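Metallo-beta-lactamase domain-containing protein (Thermotoga maritima, PDB 3H3E) is probably a zinc-dependent hydrolase of the metallo-beta-lactamase superfamily, although its substrate and exact reaction are unknown. Local coordinates at residues 133-141 against 183-194; 213-221 against 241-250. The protein carries 2 engineered substitutions. All blocks are in the same frame, centred on the assembly; numbering follows the deposited sequence.

Both interactions are partly buried, but they differ in chemistry. Interaction 1 fastens an irregular loop, 133-141, to helix 185-193 and the turn before it, mainly through arginine, asparagine and aspartate side chains; its apolar part is small. Interaction 2 packs one helix on another, with isoleucine, valine and phenylalanine in the middle and charged pairs along the rim. It lies farther from the centre of the chain, whereas segment 183-194 of interaction 1 begins right after the zinc ligand His182. No element is shared, yet the two touch: Ile185 CG2 meets Ile220 CG2 at 3.5 Å, so helix 214-226 packs against helix 185-193 as well as helix 240-249.

Interaction 1. Residues 133-141 against 183-194; sequences LGPANLRGK and RGIDNILLDIAE
The Arg183 guanidinium lies between two side chains of the loop 133-141: Leu138 CD1 stands over the centre of one face, and Pro135 CB rests on the opposite face nearer the rim. At its edge NH1 points to Ala136 O, in a bond modelled so short that its length is doubtful; NE turns to Leu159 O. The Arg139 guanidinium has Leu190 CB over one face, 3.4 Å from Arg139 NH2, and Asn137 CB over the other. Its edge is polar. Arg139 NH1 donates to Asn187 OD1 (3.0 Å), close to the guanidinium plane. Arg139 NH1 also donates to Asn187 O (3.1 Å), on a lone pair of that carbonyl. Arg139 NH2 forms a salt bridge with Asp191 OD1 at 2.6 Å and a weaker one with Glu194 OE2. The Arg139 chain, extended from CG to NE, carries the group along the helix past Asn187 to Asp191.

The amide nitrogen of Asn187 is held too: ND2 donates almost straight (177°) to Arg183 O at 2.9 Å, which fixes the amide's rotation, and weakly to Leu138 O. Asp191 divides its oxygens, OD1 going to Arg139 while OD2 takes the backbone N of Asn137 at 2.9 Å from above the carboxylate plane. A water joins OD2 to Gly134 O. Within the loop, Asn137 OD1 accepts from Arg139 N, an Asx turn that overlaps the type I' turn 138-141. Beneath the polar groups, Ala136 CB packs on Ile188 CG1 (3.6 Å) and Leu133 CD2 on Ile192 CG1.

Helix 185-193 follows closely after the zinc ligand His182 and connects the parallel strands 173-178 and 200-204, a beta-alpha-beta crossover in the alpha-beta/beta-alpha sandwich of the metallo-beta-lactamase fold.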
loop_
_atom_site.group_PDB
_atom_site.type_symbol
_atom_site.label_atom_id
_atom_site.label_comp_id
_atom_site.label_asym_id
_atom_site.label_seq_id
_atom_site.Cartn_x
_atom_site.Cartn_y
_atom_site.Cartn_z
ATOM N N LEU A 133 4.664 -9.568 1.514
ATOM C CA LEU A 133 4.935 -10.238 0.261
ATOM C C LEU A 133 5.656 -9.313 -0.698
ATOM O O LEU A 133 5.268 -8.162 -0.871
ATOM C CB LEU A 133 3.643 -10.764 -0.357
ATOM C CG LEU A 133 3.357 -12.179 0.146
ATOM C CD1 LEU A 133 2.898 -12.103 1.582
ATOM C CD2 LEU A 133 2.333 -12.851 -0.730
ATOM N N GLY A 134 6.706 -9.831 -1.323
ATOM C CA GLY A 134 7.578 -9.030 -2.159
ATOM C C GLY A 134 6.955 -8.709 -3.495
ATOM O O GLY A 134 5.773 -8.969 -3.713
ATOM N N PRO A 135 7.757 -8.153 -4.411
ATOM C CA PRO A 135 7.252 -7.674 -5.694
ATOM C C PRO A 135 6.429 -8.762 -6.375
ATOM O O PRO A 135 6.905 -9.889 -6.532
ATOM C CB PRO A 135 8.527 -7.423 -6.492
ATOM C CG PRO A 135 9.597 -7.379 -5.544
ATOM C CD PRO A 135 9.223 -8.180 -4.371
ATOM N N ALA A 136 5.210 -8.421 -6.782
ATOM C CA ALA A 136 4.320 -9.371 -7.444
ATOM C C ALA A 136 4.840 -9.769 -8.809
ATOM O O ALA A 136 5.472 -8.983 -9.502
ATOM C CB ALA A 136 2.941 -8.775 -7.583
ATOM N N ASN A 137 4.551 -11.001 -9.188
ATOM C CA ASN A 137 4.844 -11.502 -10.511
ATOM C C ASN A 137 3.992 -10.754 -11.524
ATOM O O ASN A 137 2.768 -10.747 -11.429
ATOM C CB ASN A 137 4.539 -13.004 -10.544
ATOM C CG ASN A 137 4.776 -13.634 -11.911
ATOM O OD1 ASN A 137 4.939 -12.950 -12.918
ATOM N ND2 ASN A 137 4.770 -14.956 -11.945
ATOM N N LEU A 138 4.637 -10.132 -12.503
ATOM C CA LEU A 138 3.922 -9.312 -13.484
ATOM C C LEU A 138 3.098 -10.089 -14.517
ATOM O O LEU A 138 2.296 -9.497 -15.237
ATOM C CB LEU A 138 4.900 -8.392 -14.197
ATOM C CG LEU A 138 5.385 -7.221 -13.352
ATOM C CD1 LEU A 138 6.673 -6.690 -13.906
ATOM C CD2 LEU A 138 4.329 -6.132 -13.272
ATOM N N ARG A 139 3.296 -11.403 -14.585
ATOM C CA ARG A 139 2.622 -12.246 -15.575
ATOM C C ARG A 139 2.465 -11.618 -16.962
ATOM O O ARG A 139 1.381 -11.665 -17.551
ATOM C CB ARG A 139 1.269 -12.702 -15.048
ATOM C CG ARG A 139 1.392 -13.640 -13.877
ATOM C CD ARG A 139 0.118 -13.744 -13.082
ATOM N NE ARG A 139 0.340 -14.516 -11.869
ATOM C CZ ARG A 139 0.536 -13.982 -10.674
ATOM N NH1 ARG A 139 0.520 -12.662 -10.523
ATOM N NH2 ARG A 139 0.742 -14.771 -9.631
ATOM N N GLY A 140 3.546 -11.039 -17.482
ATOM C CA GLY A 140 3.525 -10.445 -18.806
ATOM C C GLY A 140 3.087 -8.990 -18.865
ATOM O O GLY A 140 3.247 -8.348 -19.898
ATOM N N LYS A 141 2.528 -8.471 -17.770
ATOM C CA LYS A 141 2.163 -7.052 -17.675
ATOM C C LYS A 141 3.344 -6.223 -17.202
ATOM O O LYS A 141 4.288 -6.751 -16.629
ATOM C CB LYS A 141 0.972 -6.843 -16.738
ATOM C CG LYS A 141 -0.346 -7.408 -17.283
ATOM C CD LYS A 141 -1.466 -7.312 -16.254
ATOM C CE LYS A 141 -1.675 -5.870 -15.780
ATOM N NZ LYS A 141 -2.398 -5.771 -14.468
ATOM N N ARG A 183 2.754 -3.105 -9.598
ATOM C CA ARG A 183 2.974 -4.346 -10.300
ATOM C C ARG A 183 1.660 -4.990 -10.706
ATOM O O ARG A 183 1.658 -5.990 -11.405
ATOM C CB ARG A 183 3.796 -5.293 -9.441
ATOM C CG ARG A 183 5.231 -4.831 -9.223
ATOM C CD ARG A 183 6.091 -6.060 -8.992
ATOM N NE ARG A 183 7.376 -5.928 -9.646
ATOM C CZ ARG A 183 8.004 -6.918 -10.260
ATOM N NH1 ARG A 183 7.466 -8.119 -10.302
ATOM N NH2 ARG A 183 9.172 -6.700 -10.837
ATOM N N GLY A 184 0.545 -4.400 -10.275
ATOM C CA GLY A 184 -0.781 -4.893 -10.615
ATOM C C GLY A 184 -1.508 -5.504 -9.434
ATOM O O GLY A 184 -1.010 -6.439 -8.825
ATOM N N ILE A 185 -2.681 -4.978 -9.089
ATOM C CA ILE A 185 -3.372 -5.440 -7.889
ATOM C C ILE A 185 -3.836 -6.866 -8.091
ATOM O O ILE A 185 -3.862 -7.659 -7.150
ATOM C CB ILE A 185 -4.544 -4.531 -7.508
ATOM C CG1 ILE A 185 -5.210 -5.000 -6.215
ATOM C CG2 ILE A 185 -5.564 -4.506 -8.612
ATOM C CD1 ILE A 185 -4.300 -5.284 -5.099
ATOM N N ASP A 186 -4.171 -7.198 -9.331
ATOM C CA ASP A 186 -4.463 -8.579 -9.710
ATOM C C ASP A 186 -3.264 -9.523 -9.559
ATOM O O ASP A 186 -3.401 -10.623 -9.029
ATOM C CB ASP A 186 -5.056 -8.665 -11.124
ATOM C CG ASP A 186 -4.149 -8.064 -12.213
ATOM O OD1 ASP A 186 -3.351 -7.145 -11.930
ATOM O OD2 ASP A 186 -4.262 -8.506 -13.382
ATOM N N ASN A 187 -2.092 -9.101 -10.024
ATOM C CA ASN A 187 -0.873 -9.895 -9.837
ATOM C C ASN A 187 -0.578 -10.090 -8.372
ATOM O O ASN A 187 -0.121 -11.146 -7.936
ATOM C CB ASN A 187 0.316 -9.226 -10.522
ATOM C CG ASN A 187 0.283 -9.412 -12.004
ATOM O OD1 ASN A 187 -0.153 -10.452 -12.484
ATOM N ND2 ASN A 187 0.717 -8.404 -12.749
ATOM N N ILE A 188 -0.861 -9.048 -7.612
ATOM C CA ILE A 188 -0.610 -9.053 -6.190
ATOM C C ILE A 188 -1.489 -10.087 -5.524
ATOM O O ILE A 188 -1.026 -10.853 -4.692
ATOM C CB ILE A 188 -0.818 -7.651 -5.599
ATOM C CG1 ILE A 188 0.353 -6.748 -6.023
ATOM C CG2 ILE A 188 -0.961 -7.719 -4.104
ATOM C CD1 ILE A 188 0.204 -5.283 -5.675
ATOM N N LEU A 189 -2.756 -10.136 -5.915
ATOM C CA LEU A 189 -3.703 -11.058 -5.281
ATOM C C LEU A 189 -3.435 -12.502 -5.665
ATOM O O LEU A 189 -3.528 -13.394 -4.840
ATOM C CB LEU A 189 -5.139 -10.681 -5.632
ATOM C CG LEU A 189 -5.649 -9.360 -5.039
ATOM C CD1 LEU A 189 -7.101 -9.174 -5.378
ATOM C CD2 LEU A 189 -5.464 -9.361 -3.549
ATOM N N LEU A 190 -3.100 -12.718 -6.928
ATOM C CA LEU A 190 -2.743 -14.033 -7.420
ATOM C C LEU A 190 -1.484 -14.532 -6.731
ATOM O O LEU A 190 -1.381 -15.706 -6.391
ATOM C CB LEU A 190 -2.534 -13.989 -8.932
ATOM C CG LEU A 190 -3.727 -13.584 -9.803
ATOM C CD1 LEU A 190 -3.279 -13.152 -11.198
ATOM C CD2 LEU A 190 -4.705 -14.735 -9.892
ATOM N N ASP A 191 -0.513 -13.652 -6.522
ATOM C CA ASP A 191 0.680 -14.064 -5.794
ATOM C C ASP A 191 0.292 -14.537 -4.398
ATOM O O ASP A 191 0.794 -15.544 -3.914
ATOM C CB ASP A 191 1.716 -12.943 -5.729
ATOM C CG ASP A 191 2.697 -12.981 -6.899
ATOM O OD1 ASP A 191 2.340 -13.524 -7.967
ATOM O OD2 ASP A 191 3.832 -12.468 -6.755
ATOM N N ILE A 192 -0.619 -13.808 -3.762
ATOM C CA ILE A 192 -1.125 -14.163 -2.442
ATOM C C ILE A 192 -1.874 -15.498 -2.480
ATOM O O ILE A 192 -1.604 -16.396 -1.700
ATOM C CB ILE A 192 -2.024 -13.048 -1.923
ATOM C CG1 ILE A 192 -1.181 -11.795 -1.690
ATOM C CG2 ILE A 192 -2.714 -13.462 -0.669
ATOM C CD1 ILE A 192 -1.977 -10.604 -1.320
ATOM N N ALA A 193 -2.796 -15.614 -3.423
ATOM C CA ALA A 193 -3.518 -16.849 -3.712
ATOM C C ALA A 193 -2.654 -18.118 -3.881
ATOM O O ALA A 193 -3.091 -19.230 -3.544
ATOM C CB ALA A 193 -4.353 -16.640 -4.949
ATOM N N GLU A 194 -1.450 -17.961 -4.426
ATOM C CA GLU A 194 -0.552 -19.099 -4.642
ATOM C C GLU A 194 0.228 -19.467 -3.381
ATOM O O GLU A 194 0.854 -20.523 -3.332
ATOM C CB GLU A 194 0.449 -18.818 -5.767
ATOM C CG GLU A 194 -0.140 -18.260 -7.050
ATOM C CD GLU A 194 0.917 -18.010 -8.119
ATOM O OE1 GLU A 194 2.098 -17.807 -7.756
ATOM O OE2 GLU A 194 0.572 -18.015 -9.322
HETATM O O HOH W 1 4.267 -11.397 -4.219
HETATM O O HOH W 2 4.119 -16.090 -9.213
#

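Interaction 2. Residues 213-221 against 241-250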
loop_
_atom_site.group_PDB
_atom_site.type_symbol
_atom_site.label_atom_id
_atom_site.label_comp_id
_atom_site.label_asym_id
_atom_site.label_seq_id
_atom_site.Cartn_x
_atom_site.Cartn_y
_atom_site.Cartn_z
ATOM N N SER A 213 -6.946 1.305 -18.818
ATOM C CA SER A 213 -8.149 1.318 -19.642
ATOM C C SER A 213 -9.307 0.629 -18.940
ATOM O O SER A 213 -9.102 -0.237 -18.091
ATOM C CB SER A 213 -7.893 0.650 -20.995
ATOM O OG SER A 213 -7.852 -0.762 -20.884
ATOM N N ASP A 214 -10.525 1.013 -19.298
ATOM C CA ASP A 214 -11.708 0.409 -18.698
ATOM C C ASP A 214 -11.651 -1.104 -18.835
ATOM O O ASP A 214 -12.020 -1.822 -17.918
ATOM C CB ASP A 214 -12.989 0.971 -19.316
ATOM C CG ASP A 214 -13.272 2.402 -18.874
ATOM O OD1 ASP A 214 -12.315 3.099 -18.468
ATOM O OD2 ASP A 214 -14.447 2.830 -18.927
ATOM N N ASP A 215 -11.174 -1.583 -19.980
ATOM C CA ASP A 215 -10.963 -3.014 -20.180
ATOM C C ASP A 215 -9.987 -3.541 -19.145
ATOM O O ASP A 215 -10.243 -4.553 -18.492
ATOM C CB ASP A 215 -10.422 -3.306 -21.586
ATOM C CG ASP A 215 -11.512 -3.332 -22.644
ATOM O OD1 ASP A 215 -12.538 -4.012 -22.426
ATOM O OD2 ASP A 215 -11.336 -2.677 -23.698
ATOM N N GLU A 216 -8.859 -2.852 -19.001
ATOM C CA GLU A 216 -7.845 -3.257 -18.041
ATOM C C GLU A 216 -8.456 -3.371 -16.651
ATOM O O GLU A 216 -8.253 -4.355 -15.961
ATOM C CB GLU A 216 -6.665 -2.285 -18.047
ATOM C CG GLU A 216 -5.760 -2.404 -19.277
ATOM C CD GLU A 216 -4.530 -1.498 -19.204
ATOM O OE1 GLU A 216 -4.697 -0.259 -19.138
ATOM O OE2 GLU A 216 -3.394 -2.025 -19.222
ATOM N N ILE A 217 -9.229 -2.374 -16.256
ATOM C CA ILE A 217 -9.891 -2.388 -14.955
ATOM C C ILE A 217 -10.937 -3.490 -14.753
ATOM O O ILE A 217 -11.078 -4.031 -13.659
ATOM C CB ILE A 217 -10.551 -1.047 -14.659
ATOM C CG1 ILE A 217 -9.501 0.074 -14.645
ATOM C CG2 ILE A 217 -11.325 -1.135 -13.356
ATOM C CD1 ILE A 217 -10.095 1.463 -14.813
ATOM N N GLU A 218 -11.680 -3.823 -15.798
ATOM C CA GLU A 218 -12.690 -4.875 -15.686
ATOM C C GLU A 218 -12.044 -6.238 -15.482
ATOM O O GLU A 218 -12.507 -7.042 -14.684
ATOM C CB GLU A 218 -13.585 -4.872 -16.918
ATOM C CG GLU A 218 -14.294 -3.545 -17.119
ATOM C CD GLU A 218 -15.319 -3.578 -18.230
ATOM O OE1 GLU A 218 -15.459 -4.643 -18.871
ATOM O OE2 GLU A 218 -15.983 -2.537 -18.454
ATOM N N LYS A 219 -10.965 -6.479 -16.213
ATOM C CA LYS A 219 -10.182 -7.685 -16.063
ATOM C C LYS A 219 -9.722 -7.838 -14.597
ATOM O O LYS A 219 -9.600 -8.954 -14.074
ATOM C CB LYS A 219 -8.976 -7.594 -17.000
ATOM C CG LYS A 219 -8.747 -8.805 -17.897
ATOM C CD LYS A 219 -8.315 -10.047 -17.113
ATOM C CE LYS A 219 -8.479 -11.330 -17.951
ATOM N NZ LYS A 219 -9.907 -11.776 -18.098
ATOM N N ILE A 220 -9.463 -6.708 -13.940
ATOM C CA ILE A 220 -8.996 -6.710 -12.561
ATOM C C ILE A 220 -10.146 -7.028 -11.619
ATOM O O ILE A 220 -10.029 -7.913 -10.765
ATOM C CB ILE A 220 -8.337 -5.367 -12.193
ATOM C CG1 ILE A 220 -6.905 -5.328 -12.725
ATOM C CG2 ILE A 220 -8.339 -5.130 -10.684
ATOM C CD1 ILE A 220 -6.298 -3.951 -12.703
ATOM N N VAL A 221 -11.264 -6.324 -11.793
ATOM C CA VAL A 221 -12.461 -6.616 -11.016
ATOM C C VAL A 221 -12.847 -8.082 -11.158
ATOM O O VAL A 221 -13.270 -8.721 -10.194
ATOM C CB VAL A 221 -13.632 -5.775 -11.465
ATOM C CG1 VAL A 221 -14.865 -6.146 -10.667
ATOM C CG2 VAL A 221 -13.306 -4.291 -11.302
ATOM N N ARG A 241 -12.996 6.623 -11.821
ATOM C CA ARG A 241 -13.489 5.762 -12.889
ATOM C C ARG A 241 -13.420 4.307 -12.456
ATOM O O ARG A 241 -14.396 3.568 -12.559
ATOM C CB ARG A 241 -12.677 5.961 -14.172
ATOM C CG ARG A 241 -13.192 5.164 -15.370
ATOM C CD ARG A 241 -14.692 5.348 -15.552
ATOM N NE ARG A 241 -15.250 4.484 -16.594
ATOM C CZ ARG A 241 -16.555 4.310 -16.801
ATOM N NH1 ARG A 241 -17.442 4.936 -16.031
ATOM N NH2 ARG A 241 -16.978 3.511 -17.777
ATOM N N ALA A 242 -12.255 3.907 -11.959
ATOM C CA ALA A 242 -12.021 2.524 -11.577
ATOM C C ALA A 242 -12.967 2.117 -10.462
ATOM O O ALA A 242 -13.518 1.018 -10.484
ATOM C CB ALA A 242 -10.574 2.316 -11.167
ATOM N N VAL A 243 -13.164 3.003 -9.491
ATOM C CA VAL A 243 -14.070 2.712 -8.391
ATOM C C VAL A 243 -15.494 2.510 -8.891
ATOM O O VAL A 243 -16.187 1.598 -8.436
ATOM C CB VAL A 243 -14.072 3.812 -7.333
ATOM C CG1 VAL A 243 -15.057 3.463 -6.236
ATOM C CG2 VAL A 243 -12.674 4.002 -6.755
ATOM N N ASP A 244 -15.933 3.352 -9.825
ATOM C CA ASP A 244 -17.274 3.217 -10.392
ATOM C C ASP A 244 -17.434 1.844 -11.025
ATOM O O ASP A 244 -18.480 1.210 -10.895
ATOM C CB ASP A 244 -17.572 4.314 -11.427
ATOM C CG ASP A 244 -17.955 5.649 -10.791
ATOM O OD1 ASP A 244 -18.062 5.730 -9.545
ATOM O OD2 ASP A 244 -18.148 6.622 -11.551
ATOM N N ILE A 245 -16.393 1.383 -11.712
ATOM C CA ILE A 245 -16.414 0.046 -12.307
ATOM C C ILE A 245 -16.492 -1.047 -11.237
ATOM O O ILE A 245 -17.266 -1.996 -11.375
ATOM C CB ILE A 245 -15.201 -0.194 -13.223
ATOM C CG1 ILE A 245 -15.291 0.707 -14.463
ATOM C CG2 ILE A 245 -15.102 -1.660 -13.604
ATOM C CD1 ILE A 245 -14.059 0.672 -15.344
ATOM N N PHE A 246 -15.701 -0.906 -10.171
ATOM C CA PHE A 246 -15.803 -1.803 -9.016
ATOM C C PHE A 246 -17.233 -1.815 -8.489
ATOM O O PHE A 246 -17.806 -2.876 -8.285
ATOM C CB PHE A 246 -14.840 -1.407 -7.883
ATOM C CG PHE A 246 -13.506 -2.112 -7.917
ATOM C CD1 PHE A 246 -13.275 -3.226 -7.130
ATOM C CD2 PHE A 246 -12.467 -1.637 -8.708
ATOM C CE1 PHE A 246 -12.038 -3.875 -7.149
ATOM C CE2 PHE A 246 -11.231 -2.278 -8.733
ATOM C CZ PHE A 246 -11.021 -3.397 -7.952
ATOM N N LYS A 247 -17.818 -0.643 -8.267
ATOM C CA LYS A 247 -19.174 -0.586 -7.714
ATOM C C LYS A 247 -20.218 -1.300 -8.585
ATOM O O LYS A 247 -21.189 -1.855 -8.064
ATOM C CB LYS A 247 -19.616 0.852 -7.406
ATOM C CG LYS A 247 -18.792 1.561 -6.320
ATOM C CD LYS A 247 -19.627 2.596 -5.562
ATOM C CE LYS A 247 -18.810 3.429 -4.563
ATOM N NZ LYS A 247 -18.513 4.817 -5.055
ATOM N N ARG A 248 -20.010 -1.313 -9.900
ATOM C CA ARG A 248 -21.011 -1.877 -10.805
ATOM C C ARG A 248 -20.725 -3.312 -11.243
ATOM O O ARG A 248 -21.585 -3.951 -11.844
ATOM C CB ARG A 248 -21.225 -0.982 -12.040
ATOM C CG ARG A 248 -20.341 -1.340 -13.225
ATOM C CD ARG A 248 -20.951 -0.940 -14.567
ATOM N NE ARG A 248 -20.024 -1.202 -15.670
ATOM C CZ ARG A 248 -19.375 -0.259 -16.354
ATOM N NH1 ARG A 248 -19.559 1.025 -16.067
ATOM N NH2 ARG A 248 -18.546 -0.601 -17.335
ATOM N N GLU A 249 -19.534 -3.826 -10.953
ATOM C CA GLU A 249 -19.171 -5.166 -11.418
ATOM C C GLU A 249 -18.637 -6.101 -10.334
ATOM O O GLU A 249 -18.645 -7.321 -10.488
ATOM C CB GLU A 249 -18.180 -5.070 -12.570
ATOM C CG GLU A 249 -18.807 -4.523 -13.836
ATOM C CD GLU A 249 -17.862 -4.561 -15.009
ATOM O OE1 GLU A 249 -16.772 -5.152 -14.863
ATOM O OE2 GLU A 249 -18.209 -4.003 -16.074
ATOM N N PHE A 250 -18.163 -5.528 -9.240
ATOM C CA PHE A 250 -17.663 -6.320 -8.133
ATOM C C PHE A 250 -18.860 -6.900 -7.395
ATOM O O PHE A 250 -19.801 -6.184 -7.070
ATOM C CB PHE A 250 -16.803 -5.457 -7.213
ATOM C CG PHE A 250 -16.253 -6.186 -6.018
ATOM C CD1 PHE A 250 -15.402 -7.268 -6.174
ATOM C CD2 PHE A 250 -16.556 -5.762 -4.734
ATOM C CE1 PHE A 250 -14.886 -7.926 -5.082
ATOM C CE2 PHE A 250 -16.041 -6.416 -3.633
ATOM C CZ PHE A 250 -15.207 -7.503 -3.811
#
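Val221 splits its two methyls between different parts of helix 241-249. Val221 CG2 stands over the face of the Phe246 ring, 3.9 Å from its centroid and only 13° off the ring normal, a CH-pi contact. Val221 CG1, anti to the backbone N (chi1 178°), turns to the end of the same helix, where it meets Phe250 N at 3.6 Å and the CB atoms of Glu249 and Phe250. Ile245 is a knob in the hole formed by Asp214, Ile217, Glu218 and Val221. Ile245 CG2 lies 3.8 Å from Ile217 CG2 and also touches Val221 CG2, while its CD1 reaches toward the CB of Ile217 and the carboxyl end of Asp214. Ile217 in turn sends CD1 to Ala242 CB, 3.8 Å away.

The axes of segments 214-221 and 241-249 cross at -44° and approach to 9.8 Å. Helix 214-226 links the parallel strands 200-204 and 231-235, and helix 240-249 links 231-235 to 253-254; these are successive beta-alpha-beta connections, neighbours in one outer helical layer of the metallo-beta-lactamase fold. Phe246 and Phe250 continue inward to Val232 of the sheet, and Phe246 meets Phe224 edge-to-face.

Charged groups flank Ile245. Arg241 approaches Asp214 side-on: NE (3.0 Å) and NH2 (2.9 Å) both donate to Asp214 OD2 from the same face of the carboxylate, and the oxygen lies nearly in the guanidinium plane. Farther along, the carboxylates of Glu218 and Glu249 come together, OE2 to OE2, at 3.6 Å. Arg248 bridges them, NH2 forming a long salt bridge with Glu218 OE2 and NE a weak bond to Glu249 OE2, which may partly offset their repulsion. At the start of helix 214-226, Ser213 and Glu216 form a capping box.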